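Local coordinates for protein tRNA(Phe) 7-((3-amino-3-carboxypropyl)-4-demethylwyosine(37)-N(4))-methyltransferase 1 (Pyrococcus horikoshii, PDB 2IT2) that probably methylates N-4 of a 7-aminocarboxypropyl-demethylwyosine in tRNA(Phe), with S-adenosyl-L-methionine as methyl donor, in wyosine-derivative biosynthesis, at residues F11-A14 / K15-L19; E81-L84 / Y85-L88; A112-L115 / E116-V119; I173-I176 / A177-M181. All blocks are in the same frame, centred on the assembly; numbering follows the deposited sequence.

Interaction 1: residues F11-A14 / K15-L19; sequences FERA and KKEAL
Lys15 lies side by side with Phe11, one turn further along in the opening of the α-helix 11-27, and the two point the same way. Their methylene and ring meet where Lys15 CD comes to 4.1 Å from Phe11 CZ. With CG anti to the backbone N (chi1 179°) and an extended chain beyond, Lys15 runs past the ring and delivers its ammonium to the carbonyls of Tyr48 and Asn43, so the aliphatic part packs while the charged tip is held by backbone oxygens. The same i to i+4 spacing carries a short main-chain bond from Lys15 N to Phe11 O, 2.8 Å.

Ala14 contributes through its backbone: its carbonyl O accepts from Ala18 N at 3.0 Å. Its methyl, with Lys15 and Ala18, rests on Phe49 of strand 48-63, whose ring also meets Phe11; this is the side of the helix turned to that strand.

On the exposed side, Glu12 and Lys16 also run alongside each other, each with an extended chain. Arg13 and Glu17, one residue on, cross at a slant, and theirs is a long salt bridge, with NE and OE2 3.9 Å apart and the guanidinium and carboxylate planes turned 52° from one another. The Glu12 pair is closer: Lys16 NZ donates to Glu12 OE2 at 3.0 Å, reaching the oxygen on its anti side and 17° out of the carboxylate plane.

Interaction 2: residues E81-L84 / Y85-L88; sequences EVSL and YEVL
Glu86 turns its carboxylate back to Ser83, and the two form a capping box at the start of helix 84-91. Ser83 N donates to Glu86 OE1 over 3.2 Å, meeting the anti lone pair of that oxygen, the one away from OE2. In the other direction Glu86 N donates to Ser83 OG, at the N-cap position, in a bond nearly straight but weak at 3.5 Å. The hydroxyl also makes a weak bond to OE1. Ser83 OG sits between its own backbone N and carbonyl carbon (chi1 56°), which turns it toward the first turn of the helix.

Outside this box, a water lies 3.0 Å from Glu81 O and 2.9 Å from Glu86 OE1, placed to bridge them, though it has more acceptors in reach than protons. Val82 N, next to the box, is hydrogen-bonded to Asn178 OD1 of helix 167-194. Further out, Val82 CG2 touches Val87 CG2 at 3.6 Å, the two side chains crossing at about a right angle, and Leu84 CG meets Leu88 CD1 at 4.0 Å. Both leucines rest on Leu170, so this face of the short helix packs on the long one.

An alanine in place of Glu86 would probably leave the amide of Ser83 without its acceptor and let the preceding loop shift. Since the carboxylate lies beside the N-terminal end of a helix, the helix dipole is likely to stabilise its negative charge.

Interaction 3: residues A112-L115 / E116-V119; sequences AKTL and EDAV
Asp117 folds back over Thr114, the N-cap residue of helix 115-127. Starting at the root of the aspartate, CB lies 3.6 Å from Thr114 O, the carbonyl oxygen that also accepts from Ala118 N in the first turn. Because CG stands anti to its own carbonyl carbon, beside the backbone N (chi1 -67°), the carboxylate swings back toward the N-terminal end of the helix, and Asp117 CG comes to 3.2 Å from Thr114 OG1. From there the two oxygens part company. OD1 stays further off, while Asp117 OD2 closes on the hydroxyl, 2.8 Å from Thr114 OG1, in a contact whose hydrogen-bond geometry is weak and whose proton is not settled. Asp117 OD2 is also 3.6 Å from Thr114 CG2, and packs 3.7 Å from Lys113 CB.

The firm capping bond runs the other way: Asp117 N donates to Thr114 OG1 at 3.1 Å with an N-H...O angle of 157°. Ahead of the cap, Ala112 at the end of strand 98-112 sets its CB 3.9 Å from Ala118 CB. Leu115 and Ala118 then settle on Leu143 and Ile135 of the sheet, and Leu115 also packs on Leu2 of the second subunit.

Two features thus meet at this strand-to-helix turn. Apolar groups join the helix to the sheet, and a threonine hydroxyl accepts from a main-chain N-H of the first turn, which lacks the usual i-4 helical carbonyl partner. The carboxylate, only weakly tied to that hydroxyl, probably adds an electrostatic match to the N-H groups at the helix start.

Interaction 4: residues I173-I176 / A177-M181; sequences IVEI and ANDQM
Ala177 sits directly against the preceding turn, its CB 3.3 Å from Ile173 O, while Ala177 N bonds to that same oxygen. This is the close-packed side of helix 167-194: Ile173 and Ala177 press on Phe101 of strand 98-112, and Ile176 and Gln180 rest on Met153. Gln180 crosses Ile176, its CD 4.2 Å from Ile176 CG2, and its NE2 is hydrogen-bonded to the carbonyl of Arg152. Val174 and Asn178 lie alongside each other, Val174 CG1 3.5 Å from Asn178 ND2, with the amide oxygen turned to Val82.

On the solvent side the side chains meet more loosely. The carboxylates of exposed Glu175 and Asp179 stay apart, 4.7 Å from Glu175 OE2 to Asp179 OD2. Asp179 CG stands beside its backbone N (chi1 -70°), which lays the carboxylate back over the backbone: Asp179 OD2 lies 3.2 Å from Glu175 O, two acceptors with no bond between them. An alanine at Asp179 would probably uncover the carbonyl of Glu175 and the flank of Ile176 CD1 beside the carboxylate.

Ile176 and Gln180 also reach Gln98 and Trp100 of the second subunit. The arrangement is that of an amphipathic helix lying on an antiparallel sheet, with part of its surface at the dimer interface.

Overall arrangement
The four contacts fall into two neighbourhoods on opposite sides of the chain's centre. Interactions 1 and 3 touch, Phe11 CD1 lying 3.4 Å from Lys113 CA. Interactions 2 and 4, their centres 11 Å apart, join through the loop before helix 84-91 and helix 167-194. Interaction 1 is a surface contact with salt bridges outside and an aromatic side within; interaction 4 is buried, with mostly apolar side chains on its inner side. Interactions 2 and 3, both partly buried, cap a helix start with a hydroxyl, but in 2 the hydroxyl bond is weak and the carboxylate closes a capping box, while in 3 the hydroxyl bond is the firmer one. Interactions 3 and 4 both also meet the second subunit.

Interaction 1: residues F11-A14 / K15-L19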
ATOM      1  N   PHE B  11      14.171  23.632   3.186  1.00 17.80           N
ATOM      2  CA  PHE B  11      14.933  22.394   3.321  1.00 17.12           C
ATOM      3  C   PHE B  11      16.032  22.348   4.386  1.00 18.63           C
ATOM      4  O   PHE B  11      16.114  21.389   5.158  1.00 17.86           O
ATOM      5  CB  PHE B  11      15.532  21.985   1.969  1.00 18.62           C
ATOM      6  CG  PHE B  11      16.234  20.665   2.007  1.00 13.48           C
ATOM      7  CD1 PHE B  11      15.514  19.474   1.964  1.00 14.70           C
ATOM      8  CD2 PHE B  11      17.616  20.607   2.144  1.00 15.71           C
ATOM      9  CE1 PHE B  11      16.169  18.254   2.056  1.00 14.06           C
ATOM     10  CE2 PHE B  11      18.277  19.390   2.237  1.00 15.02           C
ATOM     11  CZ  PHE B  11      17.549  18.211   2.194  1.00 16.58           C
ATOM     12  N   GLU B  12      16.893  23.357   4.422  1.00 20.52           N
ATOM     13  CA  GLU B  12      17.979  23.362   5.400  1.00 22.68           C
ATOM     14  C   GLU B  12      17.449  23.214   6.820  1.00 21.33           C
ATOM     15  O   GLU B  12      17.987  22.453   7.636  1.00 20.27           O
ATOM     16  CB  GLU B  12      18.769  24.661   5.297  1.00 26.39           C
ATOM     17  CG  GLU B  12      19.955  24.735   6.247  1.00 31.71           C
ATOM     18  CD  GLU B  12      20.681  26.065   6.181  1.00 34.63           C
ATOM     19  OE1 GLU B  12      21.007  26.505   5.060  1.00 37.22           O
ATOM     20  OE2 GLU B  12      20.933  26.661   7.254  1.00 37.11           O
ATOM     21  N   ARG B  13      16.390  23.963   7.098  1.00 20.95           N
ATOM     22  CA  ARG B  13      15.740  23.971   8.398  1.00 20.86           C
ATOM     23  C   ARG B  13      15.121  22.617   8.681  1.00 19.03           C
ATOM     24  O   ARG B  13      15.337  22.033   9.744  1.00 19.68           O
ATOM     25  CB  ARG B  13      14.649  25.043   8.420  1.00 23.90           C
ATOM     26  CG  ARG B  13      13.959  25.217   9.757  1.00 27.11           C
ATOM     27  CD  ARG B  13      14.642  26.303  10.564  1.00 31.13           C
ATOM     28  NE  ARG B  13      13.837  26.727  11.705  1.00 36.12           N
ATOM     29  CZ  ARG B  13      14.128  27.767  12.478  1.00 37.51           C
ATOM     30  NH1 ARG B  13      15.214  28.495  12.238  1.00 39.91           N
ATOM     31  NH2 ARG B  13      13.323  28.095  13.479  1.00 38.81           N
ATOM     32  N   ALA B  14      14.339  22.122   7.729  1.00 17.22           N
ATOM     33  CA  ALA B  14      13.689  20.834   7.892  1.00 16.17           C
ATOM     34  C   ALA B  14      14.717  19.737   8.154  1.00 17.19           C
ATOM     35  O   ALA B  14      14.517  18.897   9.033  1.00 16.01           O
ATOM     36  CB  ALA B  14      12.871  20.504   6.663  1.00 17.16           C
ATOM     37  N   LYS B  15      15.817  19.718   7.407  1.00 15.53           N
ATOM     38  CA  LYS B  15      16.813  18.673   7.642  1.00 15.15           C
ATOM     39  C   LYS B  15      17.437  18.757   9.036  1.00 16.25           C
ATOM     40  O   LYS B  15      17.650  17.735   9.695  1.00 15.17           O
ATOM     41  CB  LYS B  15      17.925  18.713   6.582  1.00 14.62           C
ATOM     42  CG  LYS B  15      19.011  17.649   6.804  1.00 16.91           C
ATOM     43  CD  LYS B  15      19.750  17.282   5.530  1.00 16.04           C
ATOM     44  CE  LYS B  15      20.727  16.142   5.781  1.00 16.29           C
ATOM     45  NZ  LYS B  15      21.306  15.588   4.518  1.00 16.14           N
ATOM     46  N   LYS B  16      17.738  19.969   9.486  1.00 16.69           N
ATOM     47  CA  LYS B  16      18.337  20.145  10.805  1.00 18.71           C
ATOM     48  C   LYS B  16      17.417  19.599  11.889  1.00 18.41           C
ATOM     49  O   LYS B  16      17.861  18.926  12.825  1.00 19.23           O
ATOM     50  CB  LYS B  16      18.622  21.627  11.064  1.00 19.54           C
ATOM     51  CG  LYS B  16      19.944  22.115  10.499  1.00 23.92           C
ATOM     52  CD  LYS B  16      20.229  23.546  10.942  1.00 28.06           C
ATOM     53  CE  LYS B  16      21.319  24.201  10.111  1.00 29.86           C
ATOM     54  NZ  LYS B  16      21.169  25.684  10.112  1.00 31.26           N
ATOM     55  N   GLU B  17      16.127  19.876  11.754  1.00 18.08           N
ATOM     56  CA  GLU B  17      15.151  19.407  12.733  1.00 19.01           C
ATOM     57  C   GLU B  17      15.036  17.884  12.708  1.00 19.84           C
ATOM     58  O   GLU B  17      14.929  17.242  13.759  1.00 20.03           O
ATOM     59  CB  GLU B  17      13.778  20.050  12.468  1.00 20.29           C
ATOM     60  CG  GLU B  17      13.798  21.582  12.467  1.00 24.56           C
ATOM     61  CD  GLU B  17      12.419  22.205  12.292  1.00 27.87           C
ATOM     62  OE1 GLU B  17      11.551  21.590  11.631  1.00 30.99           O
ATOM     63  OE2 GLU B  17      12.207  23.327  12.798  1.00 30.02           O
ATOM     64  N   ALA B  18      15.065  17.297  11.516  1.00 17.88           N
ATOM     65  CA  ALA B  18      14.950  15.846  11.389  1.00 17.74           C
ATOM     66  C   ALA B  18      16.158  15.154  12.018  1.00 17.06           C
ATOM     67  O   ALA B  18      16.031  14.120  12.670  1.00 17.00           O
ATOM     68  CB  ALA B  18      14.810  15.454   9.909  1.00 17.92           C
ATOM     69  N   LEU B  19      17.333  15.737  11.832  1.00 17.47           N
ATOM     70  CA  LEU B  19      18.556  15.185  12.392  1.00 18.90           C
ATOM     71  C   LEU B  19      18.523  15.182  13.929  1.00 19.07           C
ATOM     72  O   LEU B  19      18.951  14.221  14.581  1.00 18.65           O
ATOM     73  CB  LEU B  19      19.746  15.992  11.867  1.00 21.53           C
ATOM     74  CG  LEU B  19      20.090  15.799  10.385  1.00 23.64           C
ATOM     75  CD1 LEU B  19      21.160  16.807   9.986  1.00 23.13           C
ATOM     76  CD2 LEU B  19      20.584  14.378  10.148  1.00 23.67           C
TER

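Interaction 2: residues E81-L84 / Y85-L88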
ATOM      1  N   GLU B  81      12.743 -12.301  12.124  1.00 22.78           N
ATOM      2  CA  GLU B  81      12.080 -13.570  11.853  1.00 23.31           C
ATOM      3  C   GLU B  81      11.722 -14.187  13.201  1.00 23.26           C
ATOM      4  O   GLU B  81      12.407 -13.958  14.200  1.00 24.22           O
ATOM      5  CB  GLU B  81      13.006 -14.500  11.081  1.00 26.02           C
ATOM      6  CG  GLU B  81      13.482 -13.915   9.775  1.00 27.63           C
ATOM      7  CD  GLU B  81      14.446 -14.823   9.057  1.00 30.10           C
ATOM      8  OE1 GLU B  81      14.009 -15.878   8.550  1.00 30.22           O
ATOM      9  OE2 GLU B  81      15.644 -14.474   9.010  1.00 31.81           O
ATOM     10  N   VAL B  82      10.658 -14.979  13.226  1.00 22.70           N
ATOM     11  CA  VAL B  82      10.198 -15.579  14.470  1.00 23.43           C
ATOM     12  C   VAL B  82      10.192 -17.103  14.492  1.00 24.25           C
ATOM     13  O   VAL B  82      10.343 -17.770  13.471  1.00 23.86           O
ATOM     14  CB  VAL B  82       8.768 -15.082  14.812  1.00 22.54           C
ATOM     15  CG1 VAL B  82       8.748 -13.563  14.928  1.00 23.24           C
ATOM     16  CG2 VAL B  82       7.789 -15.545  13.735  1.00 20.44           C
ATOM     17  N   SER B  83      10.023 -17.643  15.691  1.00 26.45           N
ATOM     18  CA  SER B  83       9.961 -19.083  15.870  1.00 27.76           C
ATOM     19  C   SER B  83       8.527 -19.409  16.236  1.00 27.82           C
ATOM     20  O   SER B  83       7.779 -18.502  16.685  1.00 28.14           O
ATOM     21  CB  SER B  83      10.881 -19.540  16.991  1.00 28.74           C
ATOM     22  OG  SER B  83      10.585 -18.879  18.214  1.00 31.43           O
ATOM     23  N   LEU B  84       8.130 -20.679  16.050  1.00 28.72           N
ATOM     24  CA  LEU B  84       6.753 -21.097  16.357  1.00 29.94           C
ATOM     25  C   LEU B  84       6.475 -20.846  17.836  1.00 30.10           C
ATOM     26  O   LEU B  84       5.381 -20.480  18.171  1.00 30.24           O
ATOM     27  CB  LEU B  84       6.539 -22.574  16.066  1.00 32.24           C
ATOM     28  CG  LEU B  84       5.189 -23.232  15.798  1.00 33.94           C
ATOM     29  CD1 LEU B  84       4.218 -22.258  15.102  1.00 35.35           C
ATOM     30  CD2 LEU B  84       5.490 -24.517  14.977  1.00 35.24           C
ATOM     31  N   TYR B  85       7.474 -21.020  18.711  1.00 30.89           N
ATOM     32  CA  TYR B  85       7.329 -20.802  20.165  1.00 30.09           C
ATOM     33  C   TYR B  85       6.868 -19.392  20.483  1.00 28.73           C
ATOM     34  O   TYR B  85       5.898 -19.200  21.216  1.00 28.69           O
ATOM     35  CB  TYR B  85       8.653 -21.060  20.914  1.00 33.99           C
ATOM     36  CG  TYR B  85       8.584 -20.656  22.373  1.00 37.22           C
ATOM     37  CD1 TYR B  85       7.904 -21.443  23.303  1.00 38.69           C
ATOM     38  CD2 TYR B  85       9.189 -19.480  22.821  1.00 38.42           C
ATOM     39  CE1 TYR B  85       7.826 -21.071  24.643  1.00 39.89           C
ATOM     40  CE2 TYR B  85       9.117 -19.099  24.163  1.00 40.10           C
ATOM     41  CZ  TYR B  85       8.437 -19.902  25.068  1.00 40.28           C
ATOM     42  OH  TYR B  85       8.366 -19.545  26.396  1.00 41.82           O
ATOM     43  N   GLU B  86       7.582 -18.413  19.940  1.00 26.75           N
ATOM     44  CA  GLU B  86       7.248 -17.014  20.142  1.00 26.78           C
ATOM     45  C   GLU B  86       5.804 -16.723  19.729  1.00 24.91           C
ATOM     46  O   GLU B  86       5.057 -16.072  20.456  1.00 25.00           O
ATOM     47  CB  GLU B  86       8.197 -16.115  19.332  1.00 27.54           C
ATOM     48  CG  GLU B  86       9.612 -16.008  19.887  1.00 30.10           C
ATOM     49  CD  GLU B  86      10.515 -15.110  19.053  1.00 31.54           C
ATOM     50  OE1 GLU B  86      10.762 -15.436  17.870  1.00 32.27           O
ATOM     51  OE2 GLU B  86      10.978 -14.079  19.587  1.00 32.01           O
ATOM     52  N   VAL B  87       5.415 -17.214  18.558  1.00 23.15           N
ATOM     53  CA  VAL B  87       4.074 -16.964  18.055  1.00 21.41           C
ATOM     54  C   VAL B  87       3.031 -17.632  18.944  1.00 21.66           C
ATOM     55  O   VAL B  87       2.009 -17.032  19.270  1.00 20.12           O
ATOM     56  CB  VAL B  87       3.950 -17.437  16.582  1.00 20.84           C
ATOM     57  CG1 VAL B  87       2.535 -17.219  16.079  1.00 20.79           C
ATOM     58  CG2 VAL B  87       4.945 -16.663  15.704  1.00 20.04           C
ATOM     59  N   LEU B  88       3.300 -18.864  19.355  1.00 22.25           N
ATOM     60  CA  LEU B  88       2.365 -19.578  20.215  1.00 22.97           C
ATOM     61  C   LEU B  88       2.156 -18.861  21.542  1.00 24.45           C
ATOM     62  O   LEU B  88       1.045 -18.837  22.075  1.00 24.84           O
ATOM     63  CB  LEU B  88       2.870 -20.990  20.469  1.00 24.89           C
ATOM     64  CG  LEU B  88       2.935 -21.861  19.216  1.00 26.81           C
ATOM     65  CD1 LEU B  88       3.746 -23.112  19.504  1.00 28.94           C
ATOM     66  CD2 LEU B  88       1.525 -22.204  18.768  1.00 28.56           C
TER
HETATM   67  O   HOH W   1      12.049 -13.027  16.985  1.00 29.64           O

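Interaction 3: residues A112-L115 / E116-V119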
ATOM      1  N   ALA B 112      13.038  15.449   0.646  1.00 13.70           N
ATOM      2  CA  ALA B 112      13.901  15.766  -0.498  1.00 15.01           C
ATOM      3  C   ALA B 112      13.952  17.266  -0.745  1.00 14.36           C
ATOM      4  O   ALA B 112      12.965  17.971  -0.547  1.00 15.09           O
ATOM      5  CB  ALA B 112      13.399  15.043  -1.761  1.00 16.19           C
ATOM      6  N   LYS B 113      15.104  17.750  -1.198  1.00 14.24           N
ATOM      7  CA  LYS B 113      15.254  19.177  -1.445  1.00 16.03           C
ATOM      8  C   LYS B 113      14.492  19.727  -2.664  1.00 15.74           C
ATOM      9  O   LYS B 113      14.023  20.870  -2.638  1.00 16.20           O
ATOM     10  CB  LYS B 113      16.738  19.518  -1.560  1.00 16.96           C
ATOM     11  CG  LYS B 113      17.006  20.998  -1.714  1.00 21.75           C
ATOM     12  CD  LYS B 113      18.489  21.275  -1.697  1.00 24.29           C
ATOM     13  CE  LYS B 113      18.759  22.767  -1.792  1.00 26.79           C
ATOM     14  NZ  LYS B 113      20.214  23.074  -1.706  1.00 29.86           N
ATOM     15  N   THR B 114      14.369  18.924  -3.721  1.00 15.82           N
ATOM     16  CA  THR B 114      13.663  19.355  -4.933  1.00 17.08           C
ATOM     17  C   THR B 114      12.811  18.222  -5.478  1.00 16.31           C
ATOM     18  O   THR B 114      12.969  17.069  -5.080  1.00 16.46           O
ATOM     19  CB  THR B 114      14.646  19.776  -6.043  1.00 17.69           C
ATOM     20  OG1 THR B 114      15.332  18.624  -6.542  1.00 18.77           O
ATOM     21  CG2 THR B 114      15.654  20.755  -5.498  1.00 19.50           C
ATOM     22  N   LEU B 115      11.905  18.553  -6.393  1.00 16.80           N
ATOM     23  CA  LEU B 115      11.051  17.540  -6.979  1.00 16.89           C
ATOM     24  C   LEU B 115      11.907  16.555  -7.766  1.00 17.26           C
ATOM     25  O   LEU B 115      11.638  15.356  -7.781  1.00 18.01           O
ATOM     26  CB  LEU B 115      10.007  18.183  -7.888  1.00 20.55           C
ATOM     27  CG  LEU B 115       9.050  17.200  -8.566  1.00 19.34           C
ATOM     28  CD1 LEU B 115       8.274  16.381  -7.524  1.00 21.42           C
ATOM     29  CD2 LEU B 115       8.099  17.998  -9.464  1.00 21.06           C
ATOM     30  N   GLU B 116      12.943  17.065  -8.422  1.00 17.76           N
ATOM     31  CA  GLU B 116      13.824  16.185  -9.169  1.00 18.99           C
ATOM     32  C   GLU B 116      14.545  15.186  -8.257  1.00 18.81           C
ATOM     33  O   GLU B 116      14.712  14.024  -8.625  1.00 18.70           O
ATOM     34  CB  GLU B 116      14.858  16.999  -9.937  1.00 22.80           C
ATOM     35  CG  GLU B 116      15.724  16.152 -10.848  1.00 27.78           C
ATOM     36  CD  GLU B 116      16.717  16.993 -11.603  1.00 31.76           C
ATOM     37  OE1 GLU B 116      16.274  17.944 -12.277  1.00 35.18           O
ATOM     38  OE2 GLU B 116      17.933  16.713 -11.519  1.00 36.13           O
ATOM     39  N   ASP B 117      14.986  15.642  -7.082  1.00 18.49           N
ATOM     40  CA  ASP B 117      15.684  14.763  -6.144  1.00 17.23           C
ATOM     41  C   ASP B 117      14.727  13.678  -5.684  1.00 15.65           C
ATOM     42  O   ASP B 117      15.106  12.522  -5.578  1.00 15.03           O
ATOM     43  CB  ASP B 117      16.209  15.534  -4.924  1.00 20.52           C
ATOM     44  CG  ASP B 117      17.306  16.512  -5.279  1.00 22.13           C
ATOM     45  OD1 ASP B 117      18.184  16.143  -6.090  1.00 27.96           O
ATOM     46  OD2 ASP B 117      17.295  17.641  -4.744  1.00 25.50           O
ATOM     47  N   ALA B 118      13.481  14.059  -5.424  1.00 15.46           N
ATOM     48  CA  ALA B 118      12.491  13.088  -4.982  1.00 15.05           C
ATOM     49  C   ALA B 118      12.254  12.007  -6.030  1.00 16.65           C
ATOM     50  O   ALA B 118      12.239  10.818  -5.717  1.00 17.73           O
ATOM     51  CB  ALA B 118      11.196  13.787  -4.659  1.00 16.17           C
ATOM     52  N   VAL B 119      12.058  12.408  -7.282  1.00 17.78           N
ATOM     53  CA  VAL B 119      11.820  11.424  -8.335  1.00 17.52           C
ATOM     54  C   VAL B 119      13.023  10.499  -8.539  1.00 16.78           C
ATOM     55  O   VAL B 119      12.863   9.311  -8.823  1.00 16.51           O
ATOM     56  CB  VAL B 119      11.475  12.121  -9.656  1.00 19.13           C
ATOM     57  CG1 VAL B 119      11.336  11.100 -10.778  1.00 19.93           C
ATOM     58  CG2 VAL B 119      10.192  12.895  -9.485  1.00 20.47           C
TER

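Interaction 4: residues I173-I176 / A177-M181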
ATOM      1  N   ILE B 173       2.415 -20.827   7.962  1.00 16.33           N
ATOM      2  CA  ILE B 173       2.287 -19.370   8.004  1.00 17.36           C
ATOM      3  C   ILE B 173       3.590 -18.731   8.489  1.00 16.67           C
ATOM      4  O   ILE B 173       4.044 -17.720   7.931  1.00 15.19           O
ATOM      5  CB  ILE B 173       1.132 -18.951   8.947  1.00 19.14           C
ATOM      6  CG1 ILE B 173      -0.199 -19.408   8.352  1.00 19.79           C
ATOM      7  CG2 ILE B 173       1.159 -17.445   9.204  1.00 20.99           C
ATOM      8  CD1 ILE B 173      -1.367 -19.322   9.323  1.00 22.56           C
ATOM      9  N   VAL B 174       4.187 -19.306   9.530  1.00 16.31           N
ATOM     10  CA  VAL B 174       5.441 -18.772  10.060  1.00 17.28           C
ATOM     11  C   VAL B 174       6.571 -18.887   9.037  1.00 17.77           C
ATOM     12  O   VAL B 174       7.410 -17.990   8.935  1.00 17.47           O
ATOM     13  CB  VAL B 174       5.843 -19.493  11.366  1.00 17.85           C
ATOM     14  CG1 VAL B 174       7.304 -19.207  11.723  1.00 19.67           C
ATOM     15  CG2 VAL B 174       4.953 -19.026  12.492  1.00 18.42           C
ATOM     16  N   GLU B 175       6.583 -19.980   8.278  1.00 18.28           N
ATOM     17  CA  GLU B 175       7.594 -20.200   7.248  1.00 18.87           C
ATOM     18  C   GLU B 175       7.528 -19.091   6.199  1.00 18.15           C
ATOM     19  O   GLU B 175       8.544 -18.479   5.870  1.00 18.21           O
ATOM     20  CB  GLU B 175       7.348 -21.546   6.573  1.00 22.12           C
ATOM     21  CG  GLU B 175       8.384 -21.998   5.576  1.00 29.19           C
ATOM     22  CD  GLU B 175       7.917 -23.238   4.833  1.00 31.47           C
ATOM     23  OE1 GLU B 175       7.270 -24.104   5.465  1.00 34.31           O
ATOM     24  OE2 GLU B 175       8.196 -23.352   3.621  1.00 34.21           O
ATOM     25  N   ILE B 176       6.337 -18.842   5.667  1.00 15.77           N
ATOM     26  CA  ILE B 176       6.166 -17.802   4.656  1.00 16.67           C
ATOM     27  C   ILE B 176       6.485 -16.439   5.258  1.00 16.57           C
ATOM     28  O   ILE B 176       7.146 -15.615   4.632  1.00 17.11           O
ATOM     29  CB  ILE B 176       4.719 -17.812   4.103  1.00 19.02           C
ATOM     30  CG1 ILE B 176       4.461 -19.145   3.393  1.00 22.35           C
ATOM     31  CG2 ILE B 176       4.495 -16.631   3.152  1.00 20.66           C
ATOM     32  CD1 ILE B 176       5.279 -19.340   2.127  1.00 24.61           C
ATOM     33  N   ALA B 177       6.019 -16.202   6.480  1.00 15.49           N
ATOM     34  CA  ALA B 177       6.267 -14.924   7.136  1.00 15.35           C
ATOM     35  C   ALA B 177       7.752 -14.658   7.244  1.00 16.16           C
ATOM     36  O   ALA B 177       8.201 -13.543   6.988  1.00 14.45           O
ATOM     37  CB  ALA B 177       5.647 -14.908   8.519  1.00 17.12           C
ATOM     38  N   ASN B 178       8.511 -15.677   7.636  1.00 15.79           N
ATOM     39  CA  ASN B 178       9.955 -15.530   7.772  1.00 14.44           C
ATOM     40  C   ASN B 178      10.616 -15.333   6.410  1.00 15.62           C
ATOM     41  O   ASN B 178      11.638 -14.663   6.328  1.00 17.67           O
ATOM     42  CB  ASN B 178      10.574 -16.734   8.500  1.00 15.57           C
ATOM     43  CG  ASN B 178      10.288 -16.718  10.002  1.00 17.44           C
ATOM     44  OD1 ASN B 178      10.051 -15.662  10.593  1.00 19.42           O
ATOM     45  ND2 ASN B 178      10.331 -17.891  10.626  1.00 17.28           N
ATOM     46  N   ASP B 179      10.043 -15.912   5.356  1.00 16.59           N
ATOM     47  CA  ASP B 179      10.585 -15.733   4.008  1.00 18.17           C
ATOM     48  C   ASP B 179      10.393 -14.286   3.594  1.00 17.54           C
ATOM     49  O   ASP B 179      11.285 -13.679   3.013  1.00 18.26           O
ATOM     50  CB  ASP B 179       9.869 -16.627   2.999  1.00 20.85           C
ATOM     51  CG  ASP B 179      10.194 -18.079   3.186  1.00 26.60           C
ATOM     52  OD1 ASP B 179      11.275 -18.376   3.736  1.00 28.41           O
ATOM     53  OD2 ASP B 179       9.376 -18.923   2.772  1.00 29.30           O
ATOM     54  N   GLN B 180       9.227 -13.730   3.898  1.00 16.07           N
ATOM     55  CA  GLN B 180       8.946 -12.346   3.549  1.00 16.90           C
ATOM     56  C   GLN B 180       9.870 -11.414   4.331  1.00 16.87           C
ATOM     57  O   GLN B 180      10.438 -10.479   3.769  1.00 17.43           O
ATOM     58  CB  GLN B 180       7.469 -12.018   3.816  1.00 17.88           C
ATOM     59  CG  GLN B 180       6.498 -12.777   2.911  1.00 20.22           C
ATOM     60  CD  GLN B 180       5.041 -12.497   3.237  1.00 23.68           C
ATOM     61  OE1 GLN B 180       4.652 -12.478   4.405  1.00 26.15           O
ATOM     62  NE2 GLN B 180       4.225 -12.296   2.208  1.00 22.85           N
HETATM   63  N   MSE B 181      10.050 -11.678   5.619  1.00 17.12           N
HETATM   64  CA  MSE B 181      10.929 -10.843   6.419  1.00 16.59           C
HETATM   65  C   MSE B 181      12.353 -10.879   5.872  1.00 16.83           C
HETATM   66  O   MSE B 181      13.038  -9.853   5.838  1.00 16.77           O
HETATM   67  CB  MSE B 181      10.921 -11.315   7.871  1.00 19.89           C
HETATM   68  CG  MSE B 181      11.835 -10.523   8.789  1.00 21.87           C
HETATM   69 SE   MSE B 181      11.223  -8.709   8.934  1.00 34.94          SE
HETATM   70  CE  MSE B 181       9.340  -9.161   8.994  1.00  7.84           C
TER